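Local coordinates for protein acid phosphatase (Mycobacterium tuberculosis, PDB 2A6P) that dephosphorylates a broad range of phosphate monoesters and can serve as a fructose-1,6-bisphosphatase that maintains gluconeogenesis, at residues A[160-174]-A[184-196]. Sequence-based numbering, arbitrary orientation.
Sequences ITRWVQLPLAEGSRF and CGFEHGVRQLAVL
Trp-163, on the last turn of helix 153-163, lies with its indole between Cys-184 and Arg-191 of the two hairpin strands. Two CH-pi contacts and a sulfur-aromatic contact enclose it: Cys-184 CB sits 3.3 Å from the centroid of the five-membered ring, 8° off its normal, with Cys-184 SG over the same face, and Arg-191 CG rests over the opposite face, 3.4 Å from Trp-163 CE2. Trp-163 CG lies anti to its own backbone N (chi1 176°), which carries the six-membered ring out to Phe-186 in an offset edge-to-face pair, planes at 77°.

Hydrogen bonds run in both directions. Trp-163 NE1 donates in its ring plane to a lone pair of Gly-185 O (3.1 Å), an oxygen that also accepts from Gln-192 N within the hairpin. In return, Arg-191 bends at chi3, bringing NE to Trp-163 O at 2.7 Å, nearly straight, while NH2 reaches Arg-162 O at 3.1 Å. From the opposite face of that carbonyl plane, Gln-165 N donates to Arg-162 O, within the Schellman motif ending the helix. Arg-191 O binds Arg-173 of the second subunit.

Apolar contacts join Ile-160 CG2 to Leu-193 CG at 3.7 Å, and Leu-196 CD2 to Phe-174 CB.

The guanidinium's charge probably complements the helix dipole; the reciprocal bonds tie helix end to hairpin.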
ATOM      1  N   ILE A 160      -1.375  -2.766  10.129  1.00 16.07           N
ATOM      2  CA  ILE A 160      -2.004  -2.554   8.819  1.00 15.26           C
ATOM      3  C   ILE A 160      -2.821  -3.768   8.389  1.00 14.79           C
ATOM      4  O   ILE A 160      -3.967  -3.629   7.949  1.00 11.14           O
ATOM      5  CB  ILE A 160      -0.942  -2.260   7.739  1.00 15.08           C
ATOM      6  CG1 ILE A 160      -0.275  -0.911   8.026  1.00 14.21           C
ATOM      7  CG2 ILE A 160      -1.574  -2.284   6.356  1.00 15.71           C
ATOM      8  CD1 ILE A 160       0.887  -0.624   7.129  1.00 14.29           C
ATOM      9  N   THR A 161      -2.221  -4.955   8.507  1.00 14.77           N
ATOM     10  CA  THR A 161      -2.900  -6.192   8.132  1.00 15.54           C
ATOM     11  C   THR A 161      -4.205  -6.352   8.901  1.00 15.11           C
ATOM     12  O   THR A 161      -5.201  -6.807   8.352  1.00 14.12           O
ATOM     13  CB  THR A 161      -2.015  -7.422   8.405  1.00 15.54           C
ATOM     14  OG1 THR A 161      -0.805  -7.316   7.646  1.00 19.67           O
ATOM     15  CG2 THR A 161      -2.730  -8.698   8.006  1.00 15.77           C
ATOM     16  N   ARG A 162      -4.190  -5.974  10.176  1.00 15.77           N
ATOM     17  CA  ARG A 162      -5.375  -6.083  11.018  1.00 17.20           C
ATOM     18  C   ARG A 162      -6.362  -4.963  10.732  1.00 18.17           C
ATOM     19  O   ARG A 162      -7.578  -5.158  10.829  1.00 18.51           O
ATOM     20  CB  ARG A 162      -4.971  -6.083  12.495  1.00 18.68           C
ATOM     21  CG  ARG A 162      -4.077  -7.269  12.872  1.00 19.48           C
ATOM     22  CD  ARG A 162      -4.746  -8.585  12.497  1.00 20.61           C
ATOM     23  NE  ARG A 162      -5.995  -8.774  13.231  1.00 22.61           N
ATOM     24  CZ  ARG A 162      -6.910  -9.687  12.928  1.00 23.06           C
ATOM     25  NH1 ARG A 162      -6.725 -10.500  11.893  1.00 24.38           N
ATOM     26  NH2 ARG A 162      -8.004  -9.794  13.669  1.00 25.52           N
ATOM     27  N   TRP A 163      -5.845  -3.788  10.386  1.00 16.54           N
ATOM     28  CA  TRP A 163      -6.722  -2.670  10.060  1.00 18.51           C
ATOM     29  C   TRP A 163      -7.641  -3.104   8.921  1.00 18.35           C
ATOM     30  O   TRP A 163      -8.848  -2.837   8.948  1.00 18.71           O
ATOM     31  CB  TRP A 163      -5.920  -1.438   9.620  1.00 18.95           C
ATOM     32  CG  TRP A 163      -6.802  -0.300   9.198  1.00 18.74           C
ATOM     33  CD1 TRP A 163      -7.200   0.002   7.928  1.00 19.46           C
ATOM     34  CD2 TRP A 163      -7.444   0.656  10.058  1.00 19.19           C
ATOM     35  NE1 TRP A 163      -8.049   1.089   7.937  1.00 17.89           N
ATOM     36  CE2 TRP A 163      -8.219   1.508   9.231  1.00 19.10           C
ATOM     37  CE3 TRP A 163      -7.446   0.873  11.447  1.00 19.39           C
ATOM     38  CZ2 TRP A 163      -8.981   2.564   9.746  1.00 17.38           C
ATOM     39  CZ3 TRP A 163      -8.207   1.925  11.960  1.00 19.28           C
ATOM     40  CH2 TRP A 163      -8.965   2.757  11.105  1.00 19.87           C
ATOM     41  N   VAL A 164      -7.057  -3.790   7.940  1.00 17.77           N
ATOM     42  CA  VAL A 164      -7.797  -4.268   6.782  1.00 19.51           C
ATOM     43  C   VAL A 164      -8.471  -5.623   7.004  1.00 19.13           C
ATOM     44  O   VAL A 164      -8.929  -6.259   6.063  1.00 19.41           O
ATOM     45  CB  VAL A 164      -6.887  -4.331   5.530  1.00 19.68           C
ATOM     46  CG1 VAL A 164      -6.445  -2.927   5.159  1.00 19.99           C
ATOM     47  CG2 VAL A 164      -5.686  -5.214   5.784  1.00 17.93           C
ATOM     48  N   GLN A 165      -8.514  -6.047   8.263  1.00 19.89           N
ATOM     49  CA  GLN A 165      -9.169  -7.286   8.691  1.00 19.29           C
ATOM     50  C   GLN A 165      -8.774  -8.577   7.987  1.00 19.73           C
ATOM     51  O   GLN A 165      -9.623  -9.378   7.606  1.00 20.69           O
ATOM     52  CB  GLN A 165     -10.683  -7.073   8.629  1.00 18.94           C
ATOM     53  CG  GLN A 165     -11.071  -5.740   9.257  1.00 22.42           C
ATOM     54  CD  GLN A 165     -12.553  -5.449   9.232  1.00 23.37           C
ATOM     55  OE1 GLN A 165     -13.288  -5.861  10.121  1.00 28.00           O
ATOM     56  NE2 GLN A 165     -13.001  -4.732   8.210  1.00 25.20           N
ATOM     57  N   LEU A 166      -7.474  -8.779   7.834  1.00 20.07           N
ATOM     58  CA  LEU A 166      -6.948  -9.982   7.207  1.00 21.34           C
ATOM     59  C   LEU A 166      -6.201 -10.790   8.280  1.00 21.55           C
ATOM     60  O   LEU A 166      -5.860 -10.250   9.336  1.00 21.74           O
ATOM     61  CB  LEU A 166      -5.971  -9.607   6.082  1.00 19.90           C
ATOM     62  CG  LEU A 166      -6.518  -8.946   4.812  1.00 19.92           C
ATOM     63  CD1 LEU A 166      -5.368  -8.371   3.999  1.00 16.16           C
ATOM     64  CD2 LEU A 166      -7.298  -9.969   3.991  1.00 16.50           C
ATOM     65  N   PRO A 167      -5.967 -12.096   8.035  1.00 22.19           N
ATOM     66  CA  PRO A 167      -5.244 -12.920   9.015  1.00 21.48           C
ATOM     67  C   PRO A 167      -3.834 -12.339   9.070  1.00 21.09           C
ATOM     68  O   PRO A 167      -3.323 -11.842   8.062  1.00 20.08           O
ATOM     69  CB  PRO A 167      -5.262 -14.316   8.393  1.00 21.35           C
ATOM     70  CG  PRO A 167      -6.481 -14.296   7.518  1.00 23.42           C
ATOM     71  CD  PRO A 167      -6.439 -12.912   6.904  1.00 21.55           C
ATOM     72  N   LEU A 168      -3.202 -12.399  10.233  1.00 20.92           N
ATOM     73  CA  LEU A 168      -1.870 -11.828  10.394  1.00 19.94           C
ATOM     74  C   LEU A 168      -0.871 -12.430   9.424  1.00 19.95           C
ATOM     75  O   LEU A 168       0.151 -11.820   9.105  1.00 18.62           O
ATOM     76  CB  LEU A 168      -1.384 -12.023  11.832  1.00 19.49           C
ATOM     77  CG  LEU A 168      -0.744 -10.811  12.513  1.00 17.68           C
ATOM     78  CD1 LEU A 168       0.342 -11.304  13.461  1.00 16.91           C
ATOM     79  CD2 LEU A 168      -0.160  -9.879  11.482  1.00 16.05           C
ATOM     80  N   ALA A 169      -1.161 -13.638   8.961  1.00 20.07           N
ATOM     81  CA  ALA A 169      -0.281 -14.311   8.009  1.00 21.11           C
ATOM     82  C   ALA A 169      -0.005 -13.441   6.791  1.00 20.40           C
ATOM     83  O   ALA A 169       1.032 -13.586   6.151  1.00 22.26           O
ATOM     84  CB  ALA A 169      -0.907 -15.628   7.562  1.00 19.99           C
ATOM     85  N   GLU A 170      -0.941 -12.543   6.478  1.00 20.34           N
ATOM     86  CA  GLU A 170      -0.832 -11.663   5.313  1.00 19.03           C
ATOM     87  C   GLU A 170       0.142 -10.488   5.486  1.00 18.95           C
ATOM     88  O   GLU A 170       0.345  -9.712   4.548  1.00 18.43           O
ATOM     89  CB  GLU A 170      -2.218 -11.112   4.924  1.00 18.97           C
ATOM     90  CG  GLU A 170      -3.303 -12.144   4.622  1.00 19.37           C
ATOM     91  CD  GLU A 170      -2.902 -13.157   3.557  1.00 20.82           C
ATOM     92  OE1 GLU A 170      -2.005 -12.872   2.740  1.00 23.07           O
ATOM     93  OE2 GLU A 170      -3.506 -14.245   3.521  1.00 21.50           O
ATOM     94  N   GLY A 171       0.737 -10.349   6.673  1.00 17.14           N
ATOM     95  CA  GLY A 171       1.682  -9.266   6.887  1.00 14.98           C
ATOM     96  C   GLY A 171       2.870  -9.338   5.928  1.00 15.57           C
ATOM     97  O   GLY A 171       3.592  -8.358   5.723  1.00 15.50           O
ATOM     98  N   SER A 172       3.068 -10.514   5.337  1.00 14.91           N
ATOM     99  CA  SER A 172       4.157 -10.759   4.396  1.00 14.21           C
ATOM    100  C   SER A 172       3.921 -10.052   3.063  1.00 12.46           C
ATOM    101  O   SER A 172       4.849  -9.844   2.291  1.00 12.80           O
ATOM    102  CB  SER A 172       4.286 -12.266   4.140  1.00 16.39           C
ATOM    103  OG  SER A 172       3.100 -12.791   3.533  1.00 15.53           O
ATOM    104  N   ARG A 173       2.667  -9.681   2.810  1.00 14.00           N
ATOM    105  CA  ARG A 173       2.268  -9.027   1.563  1.00 14.13           C
ATOM    106  C   ARG A 173       2.415  -7.505   1.526  1.00 15.21           C
ATOM    107  O   ARG A 173       2.084  -6.883   0.513  1.00 17.82           O
ATOM    108  CB  ARG A 173       0.819  -9.391   1.250  1.00 13.19           C
ATOM    109  CG  ARG A 173       0.541 -10.885   1.294  1.00 15.81           C
ATOM    110  CD  ARG A 173       1.377 -11.628   0.252  1.00 17.35           C
ATOM    111  NE  ARG A 173       1.043 -13.053   0.189  1.00 20.49           N
ATOM    112  CZ  ARG A 173       1.356 -13.844  -0.832  1.00 21.31           C
ATOM    113  NH1 ARG A 173       2.012 -13.344  -1.874  1.00 23.47           N
ATOM    114  NH2 ARG A 173       1.006 -15.126  -0.819  1.00 20.65           N
ATOM    115  N   PHE A 174       2.911  -6.907   2.606  1.00 13.46           N
ATOM    116  CA  PHE A 174       3.064  -5.461   2.662  1.00 14.01           C
ATOM    117  C   PHE A 174       4.459  -5.030   3.093  1.00 15.00           C
ATOM    118  O   PHE A 174       4.933  -5.444   4.149  1.00 13.99           O
ATOM    119  CB  PHE A 174       2.052  -4.854   3.639  1.00 14.82           C
ATOM    120  CG  PHE A 174       0.641  -5.326   3.427  1.00 17.16           C
ATOM    121  CD1 PHE A 174       0.061  -6.255   4.297  1.00 16.94           C
ATOM    122  CD2 PHE A 174      -0.101  -4.862   2.350  1.00 18.50           C
ATOM    123  CE1 PHE A 174      -1.241  -6.719   4.101  1.00 16.53           C
ATOM    124  CE2 PHE A 174      -1.413  -5.316   2.135  1.00 21.28           C
ATOM    125  CZ  PHE A 174      -1.985  -6.252   3.016  1.00 19.99           C
ATOM    126  N   CYS A 184      -3.832   4.449   6.921  1.00 14.59           N
ATOM    127  CA  CYS A 184      -5.075   3.676   6.935  1.00 16.21           C
ATOM    128  C   CYS A 184      -6.292   4.582   7.082  1.00 17.64           C
ATOM    129  O   CYS A 184      -6.277   5.521   7.870  1.00 19.42           O
ATOM    130  CB  CYS A 184      -5.064   2.676   8.087  1.00 13.65           C
ATOM    131  SG  CYS A 184      -3.791   1.448   8.003  1.00 17.95           S
ATOM    132  N   GLY A 185      -7.342   4.289   6.321  1.00 19.28           N
ATOM    133  CA  GLY A 185      -8.563   5.070   6.378  1.00 21.23           C
ATOM    134  C   GLY A 185      -9.777   4.220   6.037  1.00 23.27           C
ATOM    135  O   GLY A 185      -9.825   3.041   6.393  1.00 23.04           O
ATOM    136  N   PHE A 186     -10.760   4.818   5.358  1.00 24.56           N
ATOM    137  CA  PHE A 186     -11.987   4.112   4.963  1.00 27.50           C
ATOM    138  C   PHE A 186     -12.438   4.531   3.564  1.00 28.59           C
ATOM    139  O   PHE A 186     -12.112   5.617   3.102  1.00 30.31           O
ATOM    140  CB  PHE A 186     -13.168   4.441   5.896  1.00 26.69           C
ATOM    141  CG  PHE A 186     -12.938   4.134   7.346  1.00 26.25           C
ATOM    142  CD1 PHE A 186     -12.074   4.913   8.113  1.00 26.31           C
ATOM    143  CD2 PHE A 186     -13.625   3.083   7.962  1.00 24.83           C
ATOM    144  CE1 PHE A 186     -11.898   4.654   9.481  1.00 26.13           C
ATOM    145  CE2 PHE A 186     -13.456   2.818   9.320  1.00 25.18           C
ATOM    146  CZ  PHE A 186     -12.589   3.607  10.084  1.00 24.97           C
ATOM    147  N   GLU A 187     -13.207   3.665   2.913  1.00 29.95           N
ATOM    148  CA  GLU A 187     -13.783   3.946   1.601  1.00 31.14           C
ATOM    149  C   GLU A 187     -15.164   3.289   1.630  1.00 32.45           C
ATOM    150  O   GLU A 187     -15.270   2.068   1.790  1.00 31.01           O
ATOM    151  CB  GLU A 187     -12.956   3.341   0.459  1.00 33.60           C
ATOM    152  CG  GLU A 187     -13.072   4.153  -0.839  1.00 36.28           C
ATOM    153  CD  GLU A 187     -12.987   3.315  -2.121  1.00 38.95           C
ATOM    154  OE1 GLU A 187     -12.184   2.357  -2.183  1.00 38.33           O
ATOM    155  OE2 GLU A 187     -13.724   3.643  -3.082  1.00 40.42           O
ATOM    156  N   HIS A 188     -16.212   4.104   1.497  1.00 33.89           N
ATOM    157  CA  HIS A 188     -17.602   3.630   1.516  1.00 34.54           C
ATOM    158  C   HIS A 188     -17.879   2.633   2.626  1.00 35.11           C
ATOM    159  O   HIS A 188     -18.385   1.534   2.365  1.00 35.58           O
ATOM    160  CB  HIS A 188     -17.991   2.995   0.172  1.00 36.18           C
ATOM    161  CG  HIS A 188     -17.894   3.935  -0.990  1.00 37.47           C
ATOM    162  ND1 HIS A 188     -16.838   3.920  -1.878  1.00 38.28           N
ATOM    163  CD2 HIS A 188     -18.706   4.941  -1.390  1.00 37.75           C
ATOM    164  CE1 HIS A 188     -17.005   4.876  -2.774  1.00 38.29           C
ATOM    165  NE2 HIS A 188     -18.132   5.510  -2.500  1.00 39.56           N
ATOM    166  N   GLY A 189     -17.532   3.019   3.854  1.00 34.32           N
ATOM    167  CA  GLY A 189     -17.752   2.172   5.021  1.00 32.64           C
ATOM    168  C   GLY A 189     -16.742   1.064   5.317  1.00 31.91           C
ATOM    169  O   GLY A 189     -16.872   0.380   6.335  1.00 33.32           O
ATOM    170  N   VAL A 190     -15.741   0.883   4.458  1.00 29.27           N
ATOM    171  CA  VAL A 190     -14.757  -0.178   4.653  1.00 26.96           C
ATOM    172  C   VAL A 190     -13.375   0.313   5.094  1.00 26.44           C
ATOM    173  O   VAL A 190     -12.843   1.273   4.531  1.00 25.80           O
ATOM    174  CB  VAL A 190     -14.582  -1.011   3.356  1.00 27.74           C
ATOM    175  CG1 VAL A 190     -13.548  -2.109   3.564  1.00 26.16           C
ATOM    176  CG2 VAL A 190     -15.915  -1.611   2.935  1.00 26.24           C
ATOM    177  N   ARG A 191     -12.812  -0.343   6.110  1.00 24.19           N
ATOM    178  CA  ARG A 191     -11.478   0.000   6.597  1.00 22.66           C
ATOM    179  C   ARG A 191     -10.540  -0.352   5.443  1.00 20.73           C
ATOM    180  O   ARG A 191     -10.580  -1.459   4.904  1.00 20.26           O
ATOM    181  CB  ARG A 191     -11.150  -0.793   7.871  1.00 23.12           C
ATOM    182  CG  ARG A 191     -11.297   0.051   9.131  1.00 23.88           C
ATOM    183  CD  ARG A 191     -11.680  -0.747  10.364  1.00 23.91           C
ATOM    184  NE  ARG A 191     -10.804  -1.889  10.616  1.00 24.18           N
ATOM    185  CZ  ARG A 191     -10.866  -2.633  11.718  1.00 25.02           C
ATOM    186  NH1 ARG A 191     -11.759  -2.342  12.664  1.00 26.20           N
ATOM    187  NH2 ARG A 191     -10.053  -3.671  11.872  1.00 21.64           N
ATOM    188  N   GLN A 192      -9.697   0.598   5.062  1.00 18.85           N
ATOM    189  CA  GLN A 192      -8.828   0.398   3.910  1.00 17.20           C
ATOM    190  C   GLN A 192      -7.419   0.966   4.064  1.00 15.64           C
ATOM    191  O   GLN A 192      -7.198   1.888   4.847  1.00 13.27           O
ATOM    192  CB  GLN A 192      -9.547   1.025   2.686  1.00 17.13           C
ATOM    193  CG  GLN A 192      -8.687   1.540   1.521  1.00 17.07           C
ATOM    194  CD  GLN A 192      -9.541   2.199   0.426  1.00 17.12           C
ATOM    195  OE1 GLN A 192     -10.246   1.521  -0.333  1.00 17.43           O
ATOM    196  NE2 GLN A 192      -9.490   3.520   0.354  1.00 13.69           N
ATOM    197  N   LEU A 193      -6.477   0.384   3.321  1.00 13.65           N
ATOM    198  CA  LEU A 193      -5.079   0.841   3.295  1.00 14.80           C
ATOM    199  C   LEU A 193      -5.052   1.905   2.188  1.00 13.74           C
ATOM    200  O   LEU A 193      -5.309   1.591   1.014  1.00 13.35           O
ATOM    201  CB  LEU A 193      -4.126  -0.306   2.895  1.00 14.09           C
ATOM    202  CG  LEU A 193      -2.660  -0.340   3.369  1.00 15.44           C
ATOM    203  CD1 LEU A 193      -1.802  -0.935   2.267  1.00 14.43           C
ATOM    204  CD2 LEU A 193      -2.144   1.039   3.747  1.00 14.05           C
ATOM    205  N   ALA A 194      -4.735   3.146   2.549  1.00 13.68           N
ATOM    206  CA  ALA A 194      -4.701   4.235   1.567  1.00 12.73           C
ATOM    207  C   ALA A 194      -3.318   4.509   0.960  1.00 13.79           C
ATOM    208  O   ALA A 194      -3.195   4.703  -0.259  1.00 13.25           O
ATOM    209  CB  ALA A 194      -5.262   5.524   2.201  1.00 10.53           C
ATOM    210  N   VAL A 195      -2.289   4.538   1.810  1.00 13.74           N
ATOM    211  CA  VAL A 195      -0.927   4.794   1.365  1.00 12.68           C
ATOM    212  C   VAL A 195       0.054   3.789   1.991  1.00 14.17           C
ATOM    213  O   VAL A 195      -0.111   3.374   3.137  1.00 14.42           O
ATOM    214  CB  VAL A 195      -0.484   6.240   1.739  1.00 14.88           C
ATOM    215  CG1 VAL A 195       0.923   6.517   1.213  1.00 14.98           C
ATOM    216  CG2 VAL A 195      -1.483   7.272   1.170  1.00 13.25           C
ATOM    217  N   LEU A 196       1.068   3.397   1.223  1.00 14.40           N
ATOM    218  CA  LEU A 196       2.085   2.461   1.689  1.00 15.76           C
ATOM    219  C   LEU A 196       3.431   2.781   1.047  1.00 16.99           C
ATOM    220  O   LEU A 196       3.499   3.226  -0.100  1.00 17.68           O
ATOM    221  CB  LEU A 196       1.702   1.012   1.350  1.00 14.68           C
ATOM    222  CG  LEU A 196       2.644  -0.066   1.922  1.00 14.90           C
ATOM    223  CD1 LEU A 196       2.574  -0.050   3.442  1.00 16.33           C
ATOM    224  CD2 LEU A 196       2.272  -1.449   1.399  1.00 13.24           C
TER